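Side-chain contacts in putative pyridoxal phosphate-dependent transferase (Clostridium difficile, PDB 4DQ6), which is a putative pyridoxal phosphate-dependent transferase of the class I and II aminotransferase family and holds pyridoxal-5'-phosphate in its pocket: residues Q144-E147 / Y151-D154; M153-I158 / K183-K188. All blocks are in the same frame, centred on the assembly; numbering follows the deposited sequence.

Interaction 1. Residues Q144-E147 / Y151-D154; sequences QKLE and YIMD
Gln144 and Ile152 face each other as the hydrogen-bonded pair of a small antiparallel beta hairpin, and the backbone between them is the tight part of the contact. Gln144 N donates to Ile152 O at 2.8 Å, and Ile152 N returns a bond to Gln144 O at 3.0 Å, nearly straight at 168°. A CA-H...O contact from Tyr151 adds to the load on Gln144 O. On the face carrying the non-hydrogen-bonded pair, the extended chain of Lys145 runs over the buried Tyr151 ring near its rim, with Lys145 CB 3.8 Å from Tyr151 CE2. The polar ends of both continue to other partners: Lys145 NZ bonds Tyr367 and Tyr151 OH bonds Trp329. On the other face Gln144, Ile152 and Leu146 all remain partly open to solvent. There Gln144 lies alongside Ile152, its OE1 3.8 Å from Ile152 CD1. With CG1 set between backbone N and carbonyl carbon (chi1 67°), Ile152 also brings CD1 to 4.0 Å from Leu146 CD2, the two side chains crossing at about a right angle. Directional bonding is therefore concentrated in the backbone, while the side chains contribute mainly apolar contact.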
ATOM      1  N   GLN A 144       5.290 -17.234 -30.123  1.00 18.65           N
ATOM      2  CA  GLN A 144       4.994 -17.779 -31.462  1.00 19.21           C
ATOM      3  C   GLN A 144       3.602 -18.418 -31.377  1.00 18.52           C
ATOM      4  O   GLN A 144       3.386 -19.336 -30.556  1.00 16.61           O
ATOM      5  CB  GLN A 144       6.062 -18.804 -31.908  1.00 22.64           C
ATOM      6  CG  GLN A 144       5.802 -19.526 -33.233  1.00 24.91           C
ATOM      7  CD  GLN A 144       6.999 -20.433 -33.641  1.00 29.74           C
ATOM      8  OE1 GLN A 144       7.903 -20.704 -32.847  1.00 32.75           O
ATOM      9  NE2 GLN A 144       7.007 -20.874 -34.904  1.00 36.00           N
ATOM     10  N   LYS A 145       2.681 -17.958 -32.213  1.00 18.50           N
ATOM     11  CA  LYS A 145       1.416 -18.638 -32.417  1.00 18.44           C
ATOM     12  C   LYS A 145       1.624 -19.678 -33.500  1.00 17.42           C
ATOM     13  O   LYS A 145       1.945 -19.318 -34.646  1.00 18.77           O
ATOM     14  CB  LYS A 145       0.280 -17.717 -32.799  1.00 20.65           C
ATOM     15  CG  LYS A 145      -1.046 -18.463 -32.750  1.00 23.68           C
ATOM     16  CD  LYS A 145      -2.175 -17.527 -33.117  1.00 26.91           C
ATOM     17  CE  LYS A 145      -3.501 -18.220 -33.032  1.00 28.93           C
ATOM     18  NZ  LYS A 145      -4.541 -17.266 -33.518  1.00 35.18           N
ATOM     19  N   LEU A 146       1.514 -20.946 -33.156  1.00 16.62           N
ATOM     20  CA  LEU A 146       1.737 -22.043 -34.084  1.00 17.85           C
ATOM     21  C   LEU A 146       0.537 -22.186 -35.012  1.00 19.46           C
ATOM     22  O   LEU A 146      -0.518 -21.662 -34.750  1.00 18.73           O
ATOM     23  CB  LEU A 146       1.952 -23.348 -33.299  1.00 17.20           C
ATOM     24  CG  LEU A 146       3.155 -23.430 -32.400  1.00 16.67           C
ATOM     25  CD1 LEU A 146       3.094 -24.712 -31.567  1.00 18.95           C
ATOM     26  CD2 LEU A 146       4.439 -23.255 -33.221  1.00 18.80           C
ATOM     27  N   GLU A 147       0.766 -22.838 -36.137  1.00 21.25           N
ATOM     28  CA  GLU A 147      -0.306 -23.073 -37.080  1.00 24.50           C
ATOM     29  C   GLU A 147      -1.393 -23.960 -36.509  1.00 24.31           C
ATOM     30  O   GLU A 147      -2.480 -24.039 -37.084  1.00 26.33           O
ATOM     31  CB  GLU A 147       0.197 -23.715 -38.354  1.00 26.37           C
ATOM     32  CG  GLU A 147       1.258 -22.968 -39.173  1.00 30.20           C
ATOM     33  CD  GLU A 147       0.993 -21.509 -39.355  1.00 38.97           C
ATOM     34  OE1 GLU A 147      -0.205 -21.124 -39.572  1.00 43.06           O
ATOM     35  OE2 GLU A 147       2.013 -20.748 -39.289  1.00 39.05           O
ATOM     36  N   TYR A 151       0.109 -21.317 -28.383  1.00 15.40           N
ATOM     37  CA  TYR A 151       1.262 -20.453 -28.210  1.00 15.01           C
ATOM     38  C   TYR A 151       2.437 -21.188 -27.576  1.00 14.71           C
ATOM     39  O   TYR A 151       2.300 -21.964 -26.646  1.00 14.73           O
ATOM     40  CB  TYR A 151       0.950 -19.243 -27.330  1.00 14.44           C
ATOM     41  CG  TYR A 151       0.008 -18.247 -27.944  1.00 14.90           C
ATOM     42  CD1 TYR A 151      -1.369 -18.432 -27.868  1.00 15.22           C
ATOM     43  CD2 TYR A 151       0.489 -17.179 -28.743  1.00 15.65           C
ATOM     44  CE1 TYR A 151      -2.243 -17.522 -28.429  1.00 15.29           C
ATOM     45  CE2 TYR A 151      -0.370 -16.246 -29.314  1.00 15.01           C
ATOM     46  CZ  TYR A 151      -1.780 -16.443 -29.125  1.00 15.23           C
ATOM     47  OH  TYR A 151      -2.576 -15.503 -29.722  1.00 16.47           O
ATOM     48  N   ILE A 152       3.638 -20.871 -28.049  1.00 14.32           N
ATOM     49  CA  ILE A 152       4.887 -21.283 -27.422  1.00 15.32           C
ATOM     50  C   ILE A 152       5.843 -20.090 -27.360  1.00 15.16           C
ATOM     51  O   ILE A 152       5.637 -19.073 -28.012  1.00 16.24           O
ATOM     52  CB  ILE A 152       5.546 -22.517 -28.140  1.00 15.44           C
ATOM     53  CG1 ILE A 152       6.029 -22.191 -29.554  1.00 16.87           C
ATOM     54  CG2 ILE A 152       4.560 -23.721 -27.945  1.00 15.16           C
ATOM     55  CD1 ILE A 152       6.937 -23.276 -30.160  1.00 17.34           C
ATOM     56  N   MET A 153       6.834 -20.232 -26.520  1.00 15.32           N
ATOM     57  CA  MET A 153       7.992 -19.290 -26.583  1.00 17.40           C
ATOM     58  C   MET A 153       8.771 -19.348 -27.887  1.00 18.83           C
ATOM     59  O   MET A 153       8.970 -20.426 -28.494  1.00 18.51           O
ATOM     60  CB  MET A 153       8.885 -19.538 -25.396  1.00 17.90           C
ATOM     61  CG  MET A 153       8.162 -19.473 -24.044  1.00 17.30           C
ATOM     62  SD  MET A 153       9.372 -19.444 -22.702  1.00 17.68           S
ATOM     63  CE  MET A 153       8.274 -19.433 -21.288  1.00 18.51           C
ATOM     64  N   ASP A 154       9.218 -18.171 -28.356  1.00 18.82           N
ATOM     65  CA  ASP A 154      10.041 -18.124 -29.545  1.00 20.83           C
ATOM     66  C   ASP A 154      11.518 -18.075 -29.128  1.00 21.84           C
ATOM     67  O   ASP A 154      12.103 -17.013 -28.996  1.00 22.85           O
ATOM     68  CB  ASP A 154       9.660 -16.959 -30.436  1.00 21.85           C
ATOM     69  CG  ASP A 154      10.324 -17.014 -31.797  1.00 24.21           C
ATOM     70  OD1 ASP A 154      11.366 -17.710 -31.934  1.00 24.89           O
ATOM     71  OD2 ASP A 154       9.805 -16.372 -32.756  1.00 26.55           O
TER
HETATM   72  O   HOH W   1       9.991 -21.627 -30.386  1.00 24.09           O

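Interaction 2. Residues M153-I158 / K183-K188; sequences MDYEDI and KDELKK
Tyr155 OH is gripped from two directions: it donates to Glu185 O at 2.9 Å and accepts from a water at 3.0 Å. The carbonyl is met well off its axis, with a C=O...donor angle of 106°, and Glu185 O sits near the ring plane at the tyrosine's edge. The hydroxyl lies close against the helix, with Glu185 CB 3.3 Å from Tyr155 OH. The same water donates to Glu185 OE2 and accepts from Met153 N, linking the backbone before one helix to a carboxylate on the other. Glu185 OE1 turns instead to Arg179, in a salt bridge, and to Thr182 N, so both carboxylate oxygens have partners.

These groups join the first turns of helices 155-161 and 183-195, which are separated in sequence by strand 165-171 of the large mixed sheet. That mostly parallel sheet, with helices packed against it, is consistent with the large domain of fold-type I pyridoxal phosphate enzymes, to which the class I and II aminotransferases belong. Asp154 is the N-cap of the first helix; its OD1 accepts from Asp157 N at 3.1 Å, approached from above the carboxylate plane.

The Tyr155 ring is packed on both faces. Over one lies the aliphatic chain of Lys188, with CD 3.8 Å from the ring centroid and only 10° off the normal, a CH-pi contact. The bend at the end of the lysine (chi4 77°) carries its ammonium away from the ring centre, where any cation-pi attraction is long and at most weak. Lys188 CE comes within 3.5 Å of Tyr155 CD2. Met153 CB occupies the opposite face, offset toward the rim, while the methionine side chain reaches Leu189 of helix 183-195 and Leu170 of strand 165-171.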
ATOM      1  N   MET A 153       6.834 -20.232 -26.520  1.00 15.32           N
ATOM      2  CA  MET A 153       7.992 -19.290 -26.583  1.00 17.40           C
ATOM      3  C   MET A 153       8.771 -19.348 -27.887  1.00 18.83           C
ATOM      4  O   MET A 153       8.970 -20.426 -28.494  1.00 18.51           O
ATOM      5  CB  MET A 153       8.885 -19.538 -25.396  1.00 17.90           C
ATOM      6  CG  MET A 153       8.162 -19.473 -24.044  1.00 17.30           C
ATOM      7  SD  MET A 153       9.372 -19.444 -22.702  1.00 17.68           S
ATOM      8  CE  MET A 153       8.274 -19.433 -21.288  1.00 18.51           C
ATOM      9  N   ASP A 154       9.218 -18.171 -28.356  1.00 18.82           N
ATOM     10  CA  ASP A 154      10.041 -18.124 -29.545  1.00 20.83           C
ATOM     11  C   ASP A 154      11.518 -18.075 -29.128  1.00 21.84           C
ATOM     12  O   ASP A 154      12.103 -17.013 -28.996  1.00 22.85           O
ATOM     13  CB  ASP A 154       9.660 -16.959 -30.436  1.00 21.85           C
ATOM     14  CG  ASP A 154      10.324 -17.014 -31.797  1.00 24.21           C
ATOM     15  OD1 ASP A 154      11.366 -17.710 -31.934  1.00 24.89           O
ATOM     16  OD2 ASP A 154       9.805 -16.372 -32.756  1.00 26.55           O
ATOM     17  N   TYR A 155      12.095 -19.254 -28.921  1.00 21.58           N
ATOM     18  CA  TYR A 155      13.397 -19.364 -28.294  1.00 22.06           C
ATOM     19  C   TYR A 155      14.476 -18.780 -29.185  1.00 24.42           C
ATOM     20  O   TYR A 155      15.425 -18.181 -28.654  1.00 24.61           O
ATOM     21  CB  TYR A 155      13.704 -20.818 -27.929  1.00 20.93           C
ATOM     22  CG  TYR A 155      12.788 -21.397 -26.880  1.00 19.58           C
ATOM     23  CD1 TYR A 155      12.865 -20.984 -25.542  1.00 18.89           C
ATOM     24  CD2 TYR A 155      11.836 -22.300 -27.235  1.00 18.79           C
ATOM     25  CE1 TYR A 155      12.039 -21.512 -24.576  1.00 18.41           C
ATOM     26  CE2 TYR A 155      11.010 -22.832 -26.260  1.00 17.52           C
ATOM     27  CZ  TYR A 155      11.103 -22.404 -24.964  1.00 18.72           C
ATOM     28  OH  TYR A 155      10.296 -22.958 -24.009  1.00 18.35           O
ATOM     29  N   GLU A 156      14.369 -18.971 -30.513  1.00 26.57           N
ATOM     30  CA  GLU A 156      15.281 -18.362 -31.469  1.00 29.62           C
ATOM     31  C   GLU A 156      15.204 -16.843 -31.362  1.00 28.51           C
ATOM     32  O   GLU A 156      16.233 -16.175 -31.390  1.00 30.08           O
ATOM     33  CB  GLU A 156      14.954 -18.803 -32.923  1.00 33.22           C
ATOM     34  CG  GLU A 156      15.927 -18.319 -33.993  1.00 39.35           C
ATOM     35  CD  GLU A 156      15.534 -18.739 -35.412  1.00 42.05           C
ATOM     36  OE1 GLU A 156      16.438 -18.954 -36.244  1.00 50.28           O
ATOM     37  OE2 GLU A 156      14.317 -18.849 -35.685  1.00 44.42           O
ATOM     38  N   ASP A 157      13.994 -16.292 -31.266  1.00 26.32           N
ATOM     39  CA  ASP A 157      13.836 -14.834 -31.206  1.00 26.26           C
ATOM     40  C   ASP A 157      14.452 -14.262 -29.932  1.00 26.03           C
ATOM     41  O   ASP A 157      15.137 -13.214 -29.983  1.00 23.66           O
ATOM     42  CB  ASP A 157      12.366 -14.432 -31.338  1.00 26.21           C
ATOM     43  CG  ASP A 157      12.174 -12.964 -31.501  1.00 27.17           C
ATOM     44  OD1 ASP A 157      12.588 -12.383 -32.551  1.00 30.25           O
ATOM     45  OD2 ASP A 157      11.650 -12.362 -30.546  1.00 28.08           O
ATOM     46  N   ILE A 158      14.243 -14.966 -28.811  1.00 24.49           N
ATOM     47  CA  ILE A 158      14.808 -14.589 -27.500  1.00 24.95           C
ATOM     48  C   ILE A 158      16.330 -14.530 -27.620  1.00 27.79           C
ATOM     49  O   ILE A 158      16.961 -13.507 -27.294  1.00 29.32           O
ATOM     50  CB  ILE A 158      14.498 -15.617 -26.431  1.00 23.09           C
ATOM     51  CG1 ILE A 158      12.987 -15.610 -26.126  1.00 21.88           C
ATOM     52  CG2 ILE A 158      15.216 -15.283 -25.149  1.00 24.55           C
ATOM     53  CD1 ILE A 158      12.498 -16.693 -25.149  1.00 21.94           C
ATOM     54  N   LYS A 183       7.780 -27.919 -17.554  1.00 17.03           N
ATOM     55  CA  LYS A 183       9.142 -27.887 -17.015  1.00 19.14           C
ATOM     56  C   LYS A 183      10.129 -27.787 -18.124  1.00 19.52           C
ATOM     57  O   LYS A 183      11.064 -26.992 -18.046  1.00 20.25           O
ATOM     58  CB  LYS A 183       9.377 -29.108 -16.171  1.00 22.58           C
ATOM     59  CG  LYS A 183      10.790 -29.157 -15.615  1.00 25.97           C
ATOM     60  CD  LYS A 183      11.039 -30.544 -15.060  1.00 30.28           C
ATOM     61  CE  LYS A 183      10.483 -30.610 -13.654  1.00 33.45           C
ATOM     62  NZ  LYS A 183      11.292 -29.762 -12.723  1.00 39.87           N
ATOM     63  N   ASP A 184       9.946 -28.574 -19.177  1.00 19.14           N
ATOM     64  CA  ASP A 184      10.906 -28.492 -20.280  1.00 19.49           C
ATOM     65  C   ASP A 184      10.910 -27.148 -21.014  1.00 18.16           C
ATOM     66  O   ASP A 184      11.975 -26.644 -21.482  1.00 17.15           O
ATOM     67  CB  ASP A 184      10.721 -29.631 -21.276  1.00 20.59           C
ATOM     68  CG  ASP A 184      11.197 -31.002 -20.740  1.00 23.73           C
ATOM     69  OD1 ASP A 184      11.867 -31.070 -19.696  1.00 26.15           O
ATOM     70  OD2 ASP A 184      10.932 -32.011 -21.454  1.00 27.86           O
ATOM     71  N   GLU A 185       9.748 -26.504 -21.105  1.00 16.35           N
ATOM     72  CA  GLU A 185       9.716 -25.173 -21.694  1.00 16.05           C
ATOM     73  C   GLU A 185      10.444 -24.153 -20.813  1.00 15.98           C
ATOM     74  O   GLU A 185      11.144 -23.265 -21.290  1.00 16.87           O
ATOM     75  CB  GLU A 185       8.291 -24.693 -21.965  1.00 15.01           C
ATOM     76  CG  GLU A 185       7.625 -25.356 -23.136  1.00 15.83           C
ATOM     77  CD  GLU A 185       6.152 -25.002 -23.256  1.00 16.54           C
ATOM     78  OE1 GLU A 185       5.456 -25.230 -22.277  1.00 18.12           O
ATOM     79  OE2 GLU A 185       5.740 -24.511 -24.338  1.00 16.22           O
ATOM     80  N   LEU A 186      10.289 -24.294 -19.511  1.00 15.97           N
ATOM     81  CA  LEU A 186      10.925 -23.399 -18.559  1.00 16.05           C
ATOM     82  C   LEU A 186      12.418 -23.656 -18.464  1.00 17.20           C
ATOM     83  O   LEU A 186      13.221 -22.699 -18.409  1.00 17.38           O
ATOM     84  CB  LEU A 186      10.290 -23.570 -17.193  1.00 16.05           C
ATOM     85  CG  LEU A 186       8.828 -23.115 -17.133  1.00 16.24           C
ATOM     86  CD1 LEU A 186       8.216 -23.629 -15.838  1.00 16.98           C
ATOM     87  CD2 LEU A 186       8.763 -21.595 -17.235  1.00 16.02           C
ATOM     88  N   LYS A 187      12.814 -24.917 -18.571  1.00 18.85           N
ATOM     89  CA  LYS A 187      14.265 -25.231 -18.619  1.00 20.00           C
ATOM     90  C   LYS A 187      14.919 -24.600 -19.806  1.00 20.00           C
ATOM     91  O   LYS A 187      16.002 -24.050 -19.687  1.00 20.04           O
ATOM     92  CB  LYS A 187      14.467 -26.728 -18.726  1.00 22.70           C
ATOM     93  CG  LYS A 187      14.226 -27.442 -17.422  1.00 25.41           C
ATOM     94  CD  LYS A 187      14.222 -28.962 -17.645  1.00 29.70           C
ATOM     95  CE  LYS A 187      14.645 -29.681 -16.379  1.00 33.13           C
ATOM     96  NZ  LYS A 187      15.357 -30.936 -16.758  1.00 34.90           N
ATOM     97  N   LYS A 188      14.268 -24.681 -20.961  1.00 18.87           N
ATOM     98  CA  LYS A 188      14.909 -24.092 -22.157  1.00 19.84           C
ATOM     99  C   LYS A 188      15.099 -22.591 -21.991  1.00 19.10           C
ATOM    100  O   LYS A 188      16.153 -22.044 -22.296  1.00 20.34           O
ATOM    101  CB  LYS A 188      14.117 -24.452 -23.399  1.00 20.61           C
ATOM    102  CG  LYS A 188      14.908 -24.219 -24.684  1.00 23.37           C
ATOM    103  CD  LYS A 188      14.212 -24.926 -25.833  1.00 25.62           C
ATOM    104  CE  LYS A 188      14.685 -24.415 -27.165  1.00 27.36           C
ATOM    105  NZ  LYS A 188      16.008 -24.985 -27.492  1.00 29.89           N
TER
HETATM  106  O   HOH W   2       7.582 -22.732 -25.195  1.00 17.59           O

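How the interactions relate
Interactions 1 and 2 are centred 10 Å apart and follow one another along the chain. The hairpin of strands 144-145 and 151-152 leads into helix 155-161; after strand 165-171 of the large mixed sheet, the chain enters helix 183-195. Met153 and Asp154 belong to both contacts, and Ile152 CG2 packs 3.9 Å from Glu185 OE2. Arg179 makes a further connection: it bonds Tyr151 O and forms a salt bridge with Glu185. Through these links the hairpin and both helices form one continuous packed unit within the chain, beside the mixed sheet, with the Met153 side chain about 13 Å from the bound pyridoxal-5'-phosphate, outside the residues that line its pocket.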